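Local structure of 2-hydroxyethylphosphonate dioxygenase (4YAR) at residues 110-115 with 192-197; 137-143 with 157-163; 169-175 with 303-307; 361-365 with 399-403. The protein uses non-heme iron and dioxygen to cleave 2-hydroxyethylphosphonate into hydroxymethylphosphonate and formate, a step in the biosynthesis of the antibiotic phosphinothricin tripeptide. The protein carries 1 engineered substitution. One frame throughout, in Å; residues are numbered along the deposited sequence.

Contact 1 (110-115 with 192-197); sequences PVVLDI and ARIVSY
R193 and D114 form a non-hydrogen-bonded antiparallel pair. Their side chains run alongside each other on the face they share with V112 and V195. R193 CB lies 3.3 Å from L113 O. Its CG is 3.4 Å from D114 OD1. CD stays close to that oxygen and also reaches V112 CG1 at 4.2 Å. The chain then bends at chi3 (-63°) and the guanidinium turns away from the carboxylate. NE is 4.9 Å from D114 OD1, so the two charges are near but not in contact. The guanidinium ends in a salt bridge with D383, while D114 OD2 is hydrogen-bonded to Y99 and N97.

The other face carries L113, I194 and S196. I194 CG1 stands between its own backbone N and carbonyl carbon (chi1 69°) and meets L113 CD1 at 3.9 Å. I194 CD1 touches I115 CD1 at 4.0 Å, the two side chains crossing at about a right angle. L113 and I194 also exchange two backbone bonds. S196 is a substrate-binding residue, so this strand reaches the active site. At the far end P110 CG meets the edge of the Y197 ring, and the Y197 ring stacks with that of F405.

Strand 111-115 lies between strands 93-100 and 192-198 of the antiparallel sheet. Strand 133-140 flanks 192-198 on its other side, and Y184 and L186 of strand 183-186 pack on I115.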
loop_
_atom_site.group_PDB
_atom_site.type_symbol
_atom_site.label_atom_id
_atom_site.label_comp_id
_atom_site.label_asym_id
_atom_site.label_seq_id
_atom_site.Cartn_x
_atom_site.Cartn_y
_atom_site.Cartn_z
ATOM N N PRO A 110 -0.215 -11.595 -2.537
ATOM C CA PRO A 110 1.020 -11.862 -1.759
ATOM C C PRO A 110 1.653 -13.181 -2.209
ATOM O O PRO A 110 0.950 -14.055 -2.697
ATOM C CB PRO A 110 0.519 -12.021 -0.330
ATOM C CG PRO A 110 -0.755 -11.262 -0.274
ATOM C CD PRO A 110 -1.382 -11.401 -1.654
ATOM N N VAL A 111 2.974 -13.276 -2.151
ATOM C CA VAL A 111 3.681 -14.428 -2.727
ATOM C C VAL A 111 4.487 -15.142 -1.659
ATOM O O VAL A 111 5.136 -14.514 -0.839
ATOM C CB VAL A 111 4.669 -14.001 -3.840
ATOM C CG1 VAL A 111 5.438 -15.219 -4.383
ATOM C CG2 VAL A 111 3.934 -13.360 -5.003
ATOM N N VAL A 112 4.410 -16.465 -1.650
ATOM C CA VAL A 112 5.322 -17.291 -0.908
ATOM C C VAL A 112 6.289 -17.933 -1.864
ATOM O O VAL A 112 5.858 -18.429 -2.943
ATOM C CB VAL A 112 4.572 -18.334 -0.082
ATOM C CG1 VAL A 112 5.507 -19.356 0.515
ATOM C CG2 VAL A 112 3.639 -17.713 0.985
ATOM N N LEU A 113 7.580 -17.880 -1.528
ATOM C CA LEU A 113 8.618 -18.551 -2.307
ATOM C C LEU A 113 9.368 -19.641 -1.560
ATOM O O LEU A 113 9.797 -19.488 -0.397
ATOM C CB LEU A 113 9.639 -17.616 -2.902
ATOM C CG LEU A 113 9.247 -16.446 -3.757
ATOM C CD1 LEU A 113 8.460 -15.488 -2.911
ATOM C CD2 LEU A 113 10.465 -15.745 -4.330
ATOM N N ASP A 114 9.508 -20.762 -2.222
ATOM C CA ASP A 114 10.527 -21.743 -1.861
ATOM C C ASP A 114 11.873 -21.196 -2.411
ATOM O O ASP A 114 11.948 -20.825 -3.576
ATOM C CB ASP A 114 10.295 -23.070 -2.557
ATOM C CG ASP A 114 9.186 -23.932 -1.975
ATOM O OD1 ASP A 114 8.998 -24.020 -0.817
ATOM O OD2 ASP A 114 8.503 -24.667 -2.760
ATOM N N ILE A 115 12.901 -21.136 -1.561
ATOM C CA ILE A 115 14.239 -20.691 -1.936
ATOM C C ILE A 115 15.073 -21.920 -2.287
ATOM O O ILE A 115 15.359 -22.788 -1.418
ATOM C CB ILE A 115 14.883 -19.960 -0.742
ATOM C CG1 ILE A 115 13.975 -18.806 -0.281
ATOM C CG2 ILE A 115 16.249 -19.433 -1.131
ATOM C CD1 ILE A 115 13.537 -17.799 -1.336
ATOM N N ALA A 192 14.275 -23.456 3.009
ATOM C CA ALA A 192 13.575 -22.194 3.459
ATOM C C ALA A 192 12.546 -21.668 2.503
ATOM O O ALA A 192 12.617 -21.872 1.239
ATOM C CB ALA A 192 14.579 -21.090 3.746
ATOM N N ARG A 193 11.561 -20.984 3.120
ATOM C CA ARG A 193 10.559 -20.196 2.398
ATOM C C ARG A 193 10.516 -18.785 2.886
ATOM O O ARG A 193 10.882 -18.530 4.024
ATOM C CB ARG A 193 9.147 -20.803 2.555
ATOM C CG ARG A 193 9.043 -22.250 2.087
ATOM C CD ARG A 193 7.579 -22.656 2.055
ATOM N NE ARG A 193 7.033 -22.606 3.423
ATOM C CZ ARG A 193 5.746 -22.701 3.692
ATOM N NH1 ARG A 193 4.869 -22.947 2.720
ATOM N NH2 ARG A 193 5.354 -22.659 4.944
ATOM N N ILE A 194 10.129 -17.865 2.000
ATOM C CA ILE A 194 9.902 -16.448 2.382
ATOM C C ILE A 194 8.496 -16.005 2.005
ATOM O O ILE A 194 7.854 -16.610 1.123
ATOM C CB ILE A 194 10.921 -15.438 1.793
ATOM C CG1 ILE A 194 10.716 -15.316 0.296
ATOM C CG2 ILE A 194 12.369 -15.794 2.112
ATOM C CD1 ILE A 194 11.665 -14.425 -0.394
ATOM N N VAL A 195 7.973 -14.987 2.698
ATOM C CA VAL A 195 6.883 -14.197 2.128
ATOM C C VAL A 195 7.413 -12.900 1.643
ATOM O O VAL A 195 8.178 -12.235 2.392
ATOM C CB VAL A 195 5.759 -13.811 3.113
ATOM C CG1 VAL A 195 4.743 -12.886 2.426
ATOM C CG2 VAL A 195 5.155 -14.976 3.788
ATOM N N SER A 196 7.020 -12.516 0.426
ATOM C CA SER A 196 7.327 -11.209 -0.107
ATOM C C SER A 196 5.990 -10.513 -0.282
ATOM O O SER A 196 5.139 -10.976 -1.059
ATOM C CB SER A 196 8.098 -11.266 -1.403
ATOM O OG SER A 196 8.382 -9.948 -1.895
ATOM N N TYR A 197 5.808 -9.436 0.462
ATOM C CA TYR A 197 4.573 -8.682 0.521
ATOM C C TYR A 197 4.781 -7.241 0.001
ATOM O O TYR A 197 5.445 -6.435 0.670
ATOM C CB TYR A 197 4.068 -8.578 1.957
ATOM C CG TYR A 197 2.708 -7.890 2.051
ATOM C CD1 TYR A 197 1.554 -8.570 1.710
ATOM C CD2 TYR A 197 2.597 -6.577 2.465
ATOM C CE1 TYR A 197 0.321 -7.960 1.751
ATOM C CE2 TYR A 197 1.373 -5.931 2.544
ATOM C CZ TYR A 197 0.215 -6.634 2.195
ATOM O OH TYR A 197 -0.983 -5.978 2.265
HETATM O O HOH W 1 11.309 -24.900 0.735
HETATM O O HOH W 2 14.126 -24.507 0.084
#

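Contact 2 (137-143 with 157-163); sequences NLGPGDI and RVLHANH. With CD (cadmium ion), chain H.
L159 O accepts two N-H groups that arrive from opposite faces of its carbonyl plane. I143 N comes in almost straight (N-H...O 177°). With CG anti to the backbone N (chi1 -171°), N137 sets its ND2 2.9 Å from L159 O, well above the plane. The same ND2 gives a second bond to G141 O, which sits close to the N137 amide plane. N137 OD1 accepts from G139 N, closing an Asx turn. These three bonds fix the amide. L159 N completes the strand pair by donating to I143 O.

D142 serves both backbone and metal. Its OD1 takes A161 N at 3.0 Å on the anti side, and OD1 and OD2 both bind a cadmium ion at 2.4 Å. H160 ND1 binds the ion at 2.4 Å and H163 NE2 at 2.2 Å. A water and two further atoms complete the shell. The H160 ring is turned 75° from the carboxylate plane. A161 O lies over the centre of the H163 ring, 3.2 Å above its plane. H163 ND1 donates to a water that also bonds P140 O and N162 O. H129 and H182, the iron ligands, hold a different cadmium ion.

Strand 133-140 leads in from the main sheet, where L138 and G139 bond R193 of strand 192-198. Strand 156-159 edges a small three-stranded sheet, and I307 of helix 307-312 packs on H160.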
loop_
_atom_site.group_PDB
_atom_site.type_symbol
_atom_site.label_atom_id
_atom_site.label_comp_id
_atom_site.label_asym_id
_atom_site.label_seq_id
_atom_site.Cartn_x
_atom_site.Cartn_y
_atom_site.Cartn_z
ATOM N N ASN A 137 11.579 -14.094 6.400
ATOM C CA ASN A 137 11.996 -15.489 6.316
ATOM C C ASN A 137 11.074 -16.367 7.161
ATOM O O ASN A 137 10.961 -16.236 8.384
ATOM C CB ASN A 137 13.448 -15.684 6.708
ATOM C CG ASN A 137 13.979 -17.112 6.412
ATOM O OD1 ASN A 137 13.262 -18.029 5.913
ATOM N ND2 ASN A 137 15.275 -17.297 6.667
ATOM N N LEU A 138 10.390 -17.282 6.526
ATOM C CA LEU A 138 9.537 -18.247 7.257
ATOM C C LEU A 138 10.347 -19.449 7.835
ATOM O O LEU A 138 9.874 -20.240 8.688
ATOM C CB LEU A 138 8.484 -18.837 6.294
ATOM C CG LEU A 138 7.373 -17.938 5.739
ATOM C CD1 LEU A 138 6.337 -18.571 4.795
ATOM C CD2 LEU A 138 6.738 -17.144 6.871
ATOM N N GLY A 139 11.554 -19.589 7.407
ATOM C CA GLY A 139 12.350 -20.774 7.747
ATOM C C GLY A 139 12.033 -22.073 6.994
ATOM O O GLY A 139 11.268 -22.073 6.084
ATOM N N PRO A 140 12.545 -23.214 7.469
ATOM C CA PRO A 140 13.303 -23.322 8.704
ATOM C C PRO A 140 14.766 -22.897 8.590
ATOM O O PRO A 140 15.430 -22.784 9.643
ATOM C CB PRO A 140 13.286 -24.830 9.009
ATOM C CG PRO A 140 13.114 -25.472 7.655
ATOM C CD PRO A 140 12.196 -24.534 6.907
ATOM N N GLY A 141 15.246 -22.689 7.377
ATOM C CA GLY A 141 16.670 -22.404 7.122
ATOM C C GLY A 141 16.979 -20.921 6.891
ATOM O O GLY A 141 16.099 -20.159 6.438
ATOM N N ASP A 142 18.192 -20.529 7.259
ATOM C CA ASP A 142 18.768 -19.202 6.919
ATOM C C ASP A 142 18.898 -19.095 5.412
ATOM O O ASP A 142 19.163 -20.108 4.718
ATOM C CB ASP A 142 20.144 -19.047 7.538
ATOM C CG ASP A 142 20.184 -19.024 9.075
ATOM O OD1 ASP A 142 19.204 -18.848 9.838
ATOM O OD2 ASP A 142 21.305 -19.236 9.564
ATOM N N ILE A 143 18.699 -17.887 4.882
ATOM C CA ILE A 143 18.922 -17.609 3.477
ATOM C C ILE A 143 19.843 -16.442 3.309
ATOM O O ILE A 143 20.043 -15.644 4.236
ATOM C CB ILE A 143 17.628 -17.343 2.743
ATOM C CG1 ILE A 143 17.002 -16.066 3.281
ATOM C CG2 ILE A 143 16.698 -18.537 2.920
ATOM C CD1 ILE A 143 15.683 -15.636 2.664
ATOM N N ARG A 157 23.633 -10.308 2.668
ATOM C CA ARG A 157 23.460 -10.449 4.110
ATOM C C ARG A 157 22.521 -11.605 4.371
ATOM O O ARG A 157 21.596 -11.876 3.521
ATOM C CB ARG A 157 22.849 -9.201 4.729
ATOM C CG ARG A 157 22.939 -9.213 6.251
ATOM C CD ARG A 157 22.151 -8.148 6.961
ATOM N NE ARG A 157 22.646 -6.822 6.630
ATOM C CZ ARG A 157 22.491 -5.742 7.414
ATOM N NH1 ARG A 157 21.860 -5.826 8.603
ATOM N NH2 ARG A 157 22.972 -4.574 6.989
ATOM N N VAL A 158 22.771 -12.317 5.460
ATOM C CA VAL A 158 21.930 -13.459 5.847
ATOM C C VAL A 158 20.613 -12.989 6.539
ATOM O O VAL A 158 20.617 -12.323 7.615
ATOM C CB VAL A 158 22.677 -14.455 6.732
ATOM C CG1 VAL A 158 21.760 -15.552 7.282
ATOM C CG2 VAL A 158 23.811 -15.093 5.985
ATOM N N LEU A 159 19.499 -13.406 5.960
ATOM C CA LEU A 159 18.226 -13.318 6.635
ATOM C C LEU A 159 17.991 -14.611 7.396
ATOM O O LEU A 159 17.692 -15.651 6.801
ATOM C CB LEU A 159 17.120 -13.188 5.603
ATOM C CG LEU A 159 16.626 -11.887 5.087
ATOM C CD1 LEU A 159 17.263 -11.690 3.708
ATOM C CD2 LEU A 159 15.123 -12.027 4.984
ATOM N N HIS A 160 18.130 -14.532 8.700
ATOM C CA HIS A 160 18.104 -15.688 9.560
ATOM C C HIS A 160 16.661 -16.162 9.716
ATOM O O HIS A 160 15.714 -15.381 9.649
ATOM C CB HIS A 160 18.686 -15.341 10.929
ATOM C CG HIS A 160 20.183 -15.267 10.946
ATOM N ND1 HIS A 160 20.991 -16.366 11.167
ATOM C CD2 HIS A 160 21.013 -14.255 10.597
ATOM C CE1 HIS A 160 22.261 -16.005 11.030
ATOM N NE2 HIS A 160 22.300 -14.734 10.678
ATOM N N ALA A 161 16.529 -17.444 9.946
ATOM C CA ALA A 161 15.331 -18.047 10.427
ATOM C C ALA A 161 15.495 -18.256 11.899
ATOM O O ALA A 161 16.563 -18.498 12.359
ATOM C CB ALA A 161 15.111 -19.397 9.768
ATOM N N ASN A 162 14.386 -18.243 12.620
ATOM C CA ASN A 162 14.402 -18.512 14.066
ATOM C C ASN A 162 14.626 -20.025 14.272
ATOM O O ASN A 162 13.807 -20.818 13.797
ATOM C CB ASN A 162 13.107 -18.093 14.665
ATOM C CG ASN A 162 13.107 -18.145 16.171
ATOM O OD1 ASN A 162 14.022 -18.637 16.762
ATOM N ND2 ASN A 162 12.025 -17.699 16.781
ATOM N N HIS A 163 15.725 -20.379 14.977
ATOM C CA HIS A 163 15.999 -21.768 15.308
ATOM C C HIS A 163 15.508 -22.149 16.733
ATOM O O HIS A 163 15.607 -23.328 17.132
ATOM C CB HIS A 163 17.465 -22.091 15.170
ATOM C CG HIS A 163 18.115 -21.452 13.987
ATOM N ND1 HIS A 163 17.756 -21.748 12.685
ATOM C CD2 HIS A 163 19.117 -20.552 13.921
ATOM C CE1 HIS A 163 18.507 -21.020 11.864
ATOM N NE2 HIS A 163 19.364 -20.305 12.605
HETATM CD CD CD H . 20.506 -18.590 11.782
HETATM O O HOH W 3 15.089 -23.119 12.158
HETATM O O HOH W 4 18.982 -17.483 13.574
#

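Contact 3 (169-175 with 303-307); sequences ITGDSYV and TWTTI
S173 and T305 make a single antiparallel bridge. S173 N donates to T305 O and T305 N to S173 O, both at 2.8 Å. On one side I307 N, starting helix 307-312, donates to D172 OD1 at 2.9 Å, nearly along the C-O axis. On the other side V175 N makes a weak bond to T303 OG1. W304 CB points away, but with CG anti to the backbone N (chi1 -166°) the indole turns back to Y174. Its CE3 rests on Y174 CB at 3.6 Å, and CZ3 lies over one face of the tyrosine ring, planes 34° apart.

Further out, a water accepts from W304 NE1 and donates to D172 OD2. H160 N also donates to that oxygen. R157 makes a cation-pi contact with W304. Y174 OH is hydrogen-bonded to W147 and Y184. The Y174 side chain is about 4 Å from that of H176, an engineered substrate-site residue, and about 5 Å from that of H182. T306 is the N-cap: its side chain caps a helix N, and its own N donates to D309 OD2.

The contact ties the edge strand 173-176 to the loop before helix 307-312. Strand 133-140 pairs with 173-176 on its other side.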
loop_
_atom_site.group_PDB
_atom_site.type_symbol
_atom_site.label_atom_id
_atom_site.label_comp_id
_atom_site.label_asym_id
_atom_site.label_seq_id
_atom_site.Cartn_x
_atom_site.Cartn_y
_atom_site.Cartn_z
ATOM N N ILE A 169 7.526 -16.050 15.836
ATOM C CA ILE A 169 8.401 -15.079 15.158
ATOM C C ILE A 169 9.281 -15.905 14.291
ATOM O O ILE A 169 10.163 -16.669 14.777
ATOM C CB ILE A 169 9.210 -14.225 16.169
ATOM C CG1 ILE A 169 8.266 -13.468 17.122
ATOM C CG2 ILE A 169 10.276 -13.391 15.432
ATOM C CD1 ILE A 169 8.862 -12.812 18.363
ATOM N N THR A 170 8.997 -15.897 13.001
ATOM C CA THR A 170 9.509 -16.907 12.116
ATOM C C THR A 170 10.989 -16.680 11.731
ATOM O O THR A 170 11.756 -17.650 11.479
ATOM C CB THR A 170 8.654 -17.036 10.832
ATOM O OG1 THR A 170 8.763 -15.839 10.019
ATOM C CG2 THR A 170 7.208 -17.288 11.180
ATOM N N GLY A 171 11.399 -15.415 11.690
ATOM C CA GLY A 171 12.692 -15.024 11.124
ATOM C C GLY A 171 12.891 -13.519 10.991
ATOM O O GLY A 171 12.041 -12.754 11.356
ATOM N N ASP A 172 14.039 -13.160 10.492
ATOM C CA ASP A 172 14.372 -11.778 10.206
ATOM C C ASP A 172 13.415 -11.236 9.135
ATOM O O ASP A 172 12.898 -12.008 8.250
ATOM C CB ASP A 172 15.819 -11.669 9.667
ATOM C CG ASP A 172 16.945 -11.919 10.701
ATOM O OD1 ASP A 172 16.756 -11.981 11.928
ATOM O OD2 ASP A 172 18.106 -12.132 10.241
ATOM N N SER A 173 13.255 -9.910 9.120
ATOM C CA SER A 173 12.500 -9.244 8.078
ATOM C C SER A 173 13.166 -7.968 7.682
ATOM O O SER A 173 13.933 -7.423 8.458
ATOM C CB SER A 173 11.035 -8.974 8.514
ATOM O OG SER A 173 11.013 -8.221 9.714
ATOM N N TYR A 174 12.883 -7.500 6.493
ATOM C CA TYR A 174 13.331 -6.206 6.061
ATOM C C TYR A 174 12.425 -5.617 4.971
ATOM O O TYR A 174 11.662 -6.339 4.275
ATOM C CB TYR A 174 14.788 -6.254 5.563
ATOM C CG TYR A 174 14.946 -6.818 4.159
ATOM C CD1 TYR A 174 14.727 -8.159 3.858
ATOM C CD2 TYR A 174 15.345 -5.968 3.113
ATOM C CE1 TYR A 174 14.863 -8.635 2.568
ATOM C CE2 TYR A 174 15.504 -6.438 1.839
ATOM C CZ TYR A 174 15.284 -7.765 1.555
ATOM O OH TYR A 174 15.417 -8.164 0.234
ATOM N N VAL A 175 12.621 -4.322 4.736
ATOM C CA VAL A 175 11.914 -3.628 3.694
ATOM C C VAL A 175 12.880 -3.380 2.576
ATOM O O VAL A 175 13.919 -2.730 2.759
ATOM C CB VAL A 175 11.365 -2.294 4.108
ATOM C CG1 VAL A 175 10.724 -1.646 2.869
ATOM C CG2 VAL A 175 10.359 -2.502 5.211
ATOM N N THR A 303 16.223 -0.558 7.790
ATOM C CA THR A 303 14.910 -1.123 8.152
ATOM C C THR A 303 15.048 -2.542 8.705
ATOM O O THR A 303 14.091 -3.122 9.331
ATOM C CB THR A 303 13.983 -1.192 6.942
ATOM O OG1 THR A 303 14.626 -1.974 5.933
ATOM C CG2 THR A 303 13.750 0.147 6.412
ATOM N N TRP A 304 16.181 -3.134 8.423
ATOM C CA TRP A 304 16.444 -4.521 8.833
ATOM C C TRP A 304 15.939 -4.813 10.249
ATOM O O TRP A 304 16.318 -4.126 11.207
ATOM C CB TRP A 304 17.907 -4.767 8.818
ATOM C CG TRP A 304 18.325 -6.237 8.882
ATOM C CD1 TRP A 304 18.625 -6.972 9.995
ATOM C CD2 TRP A 304 18.462 -7.112 7.770
ATOM N NE1 TRP A 304 19.001 -8.255 9.619
ATOM C CE2 TRP A 304 18.876 -8.366 8.262
ATOM C CE3 TRP A 304 18.266 -6.962 6.380
ATOM C CZ2 TRP A 304 19.136 -9.440 7.426
ATOM C CZ3 TRP A 304 18.516 -8.036 5.562
ATOM C CH2 TRP A 304 18.947 -9.261 6.084
ATOM N N THR A 305 15.182 -5.882 10.414
ATOM C CA THR A 305 14.622 -6.237 11.726
ATOM C C THR A 305 14.960 -7.713 12.025
ATOM O O THR A 305 14.579 -8.623 11.275
ATOM C CB THR A 305 13.131 -6.039 11.770
ATOM O OG1 THR A 305 12.848 -4.665 11.537
ATOM C CG2 THR A 305 12.492 -6.451 13.058
ATOM N N THR A 306 15.719 -7.914 13.100
ATOM C CA THR A 306 16.188 -9.266 13.443
ATOM C C THR A 306 15.118 -9.989 14.246
ATOM O O THR A 306 14.182 -9.396 14.747
ATOM C CB THR A 306 17.462 -9.249 14.312
ATOM O OG1 THR A 306 17.182 -8.586 15.551
ATOM C CG2 THR A 306 18.577 -8.547 13.624
ATOM N N ILE A 307 15.302 -11.300 14.402
ATOM C CA ILE A 307 14.449 -12.074 15.294
ATOM C C ILE A 307 14.412 -11.427 16.699
ATOM O O ILE A 307 13.352 -11.293 17.319
ATOM C CB ILE A 307 14.996 -13.492 15.376
ATOM C CG1 ILE A 307 14.813 -14.193 14.002
ATOM C CG2 ILE A 307 14.250 -14.297 16.363
ATOM C CD1 ILE A 307 15.944 -15.155 13.676
HETATM O O HOH W 5 20.120 -10.533 10.961
#

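Contact 4 (361-365 with 399-403); sequences TEGRL and TGTVL
T361 and T401 meet obliquely, hydroxyl of one against the methyl-bearing side of the other. T361 OG1 is 3.3 Å from T401 CB and 3.4 Å from T401 CG2. With chi1 at 61°, OG1 sits flanked by the backbone N and C of T361, and CG2 is left to reach L403. The T361 and L403 side chains cross at about a right angle, T361 CG2 lying 3.8 Å from L403 CG.

L365 fills the other end. Its CD2 lies 3.6 Å from G400 CA, and CD1 reaches V402 CB at 4.0 Å. G363 and G400 come together without side chains, their CA atoms 4.2 Å apart. W396 of strand 394-397 packs on both L365 and V402.

T361 and E362 both face T401, a classic beta bulge. T401 O takes a good bond from T361 N at 2.9 Å and a weaker one from E362 N. T401 N donates back to E362 O.

Waters bridge E362 OE1 to T401 OG1 and R364 O to T399 N. The chemistry is therefore split: backbone bonds and waters join the polar atoms of this turn out of strand 355-362, while L365 packs on V402 on one face and T361 CG2 on L403 on the other.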
loop_
_atom_site.group_PDB
_atom_site.type_symbol
_atom_site.label_atom_id
_atom_site.label_comp_id
_atom_site.label_asym_id
_atom_site.label_seq_id
_atom_site.Cartn_x
_atom_site.Cartn_y
_atom_site.Cartn_z
ATOM N N THR A 361 0.508 -19.631 9.972
ATOM C CA THR A 361 1.765 -20.372 10.081
ATOM C C THR A 361 1.739 -21.495 11.096
ATOM O O THR A 361 2.552 -22.415 10.976
ATOM C CB THR A 361 2.938 -19.510 10.401
ATOM O OG1 THR A 361 2.750 -18.868 11.655
ATOM C CG2 THR A 361 3.150 -18.431 9.304
ATOM N N GLU A 362 0.742 -21.533 11.943
ATOM C CA GLU A 362 0.572 -22.622 12.899
ATOM C C GLU A 362 -0.848 -22.691 13.371
ATOM O O GLU A 362 -1.450 -21.679 13.718
ATOM C CB GLU A 362 1.441 -22.417 14.111
ATOM C CG GLU A 362 1.719 -23.691 14.891
ATOM C CD GLU A 362 2.367 -23.344 16.207
ATOM O OE1 GLU A 362 3.606 -23.139 16.201
ATOM O OE2 GLU A 362 1.636 -23.232 17.212
ATOM N N GLY A 363 -1.372 -23.920 13.465
ATOM C CA GLY A 363 -2.667 -24.140 14.092
ATOM C C GLY A 363 -3.803 -24.191 13.100
ATOM O O GLY A 363 -3.681 -23.860 11.877
ATOM N N ARG A 364 -4.955 -24.610 13.590
ATOM C CA ARG A 364 -6.179 -24.573 12.764
ATOM C C ARG A 364 -6.918 -23.408 13.405
ATOM O O ARG A 364 -7.438 -23.548 14.538
ATOM C CB ARG A 364 -7.037 -25.863 12.825
ATOM C CG ARG A 364 -8.310 -25.738 11.998
ATOM C CD ARG A 364 -9.166 -26.990 11.864
ATOM N NE ARG A 364 -8.544 -28.039 11.072
ATOM C CZ ARG A 364 -8.131 -29.223 11.536
ATOM N NH1 ARG A 364 -8.257 -29.549 12.823
ATOM N NH2 ARG A 364 -7.603 -30.106 10.690
ATOM N N LEU A 365 -6.872 -22.266 12.717
ATOM C CA LEU A 365 -7.448 -21.002 13.177
ATOM C C LEU A 365 -8.769 -20.683 12.488
ATOM O O LEU A 365 -9.031 -21.082 11.323
ATOM C CB LEU A 365 -6.465 -19.833 12.981
ATOM C CG LEU A 365 -5.072 -19.902 13.667
ATOM C CD1 LEU A 365 -4.232 -18.621 13.450
ATOM C CD2 LEU A 365 -5.248 -20.181 15.155
ATOM N N THR A 399 -5.761 -21.630 18.521
ATOM C CA THR A 399 -4.474 -21.609 19.107
ATOM C C THR A 399 -3.493 -21.825 17.968
ATOM O O THR A 399 -3.445 -22.866 17.349
ATOM C CB THR A 399 -4.351 -22.743 20.159
ATOM O OG1 THR A 399 -5.243 -22.413 21.229
ATOM C CG2 THR A 399 -2.928 -22.839 20.720
ATOM N N GLY A 400 -2.734 -20.787 17.693
ATOM C CA GLY A 400 -1.962 -20.761 16.489
ATOM C C GLY A 400 -1.365 -19.396 16.271
ATOM O O GLY A 400 -1.231 -18.569 17.208
ATOM N N THR A 401 -0.844 -19.243 15.074
ATOM C CA THR A 401 -0.049 -18.083 14.689
ATOM C C THR A 401 -0.453 -17.687 13.302
ATOM O O THR A 401 -0.650 -18.517 12.390
ATOM C CB THR A 401 1.477 -18.387 14.674
ATOM O OG1 THR A 401 1.852 -18.910 15.922
ATOM C CG2 THR A 401 2.320 -17.076 14.455
ATOM N N VAL A 402 -0.519 -16.380 13.122
ATOM C CA VAL A 402 -0.815 -15.862 11.835
ATOM C C VAL A 402 0.082 -14.667 11.554
ATOM O O VAL A 402 0.360 -13.874 12.474
ATOM C CB VAL A 402 -2.326 -15.540 11.734
ATOM C CG1 VAL A 402 -2.715 -14.373 12.632
ATOM C CG2 VAL A 402 -2.722 -15.194 10.315
ATOM N N LEU A 403 0.472 -14.498 10.298
ATOM C CA LEU A 403 1.204 -13.257 9.911
ATOM C C LEU A 403 0.183 -12.272 9.343
ATOM O O LEU A 403 -0.721 -12.684 8.617
ATOM C CB LEU A 403 2.258 -13.593 8.860
ATOM C CG LEU A 403 3.360 -14.619 9.169
ATOM C CD1 LEU A 403 4.511 -14.579 8.191
ATOM C CD2 LEU A 403 3.844 -14.451 10.566
HETATM O O HOH W 6 4.024 -20.547 15.676
HETATM O O HOH W 7 -6.806 -23.852 17.249
#

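Contacts 1, 2 and 3 all reach one six-stranded sheet. Contacts 1 and 2 lie about 12 Å apart between centres and join where R193 O meets L138 N at 2.8 Å. Contacts 2 and 3 are closer, about 9 Å between centres, linked by N137 O to T170 OG1 (2.8 Å) and, as a second tie, by the D172 bond. Contact 4 belongs to the seven-stranded sheet, about 17 to 19 Å from the others by centres. It still touches contact 2, with L138 CD2 3.6 Å from L403 CD1. The S196 side chain in contact 1 is about 6 Å from that of the iron ligand H129 and about 4 Å from a bound cadmium ion. Contact 2 holds a different one.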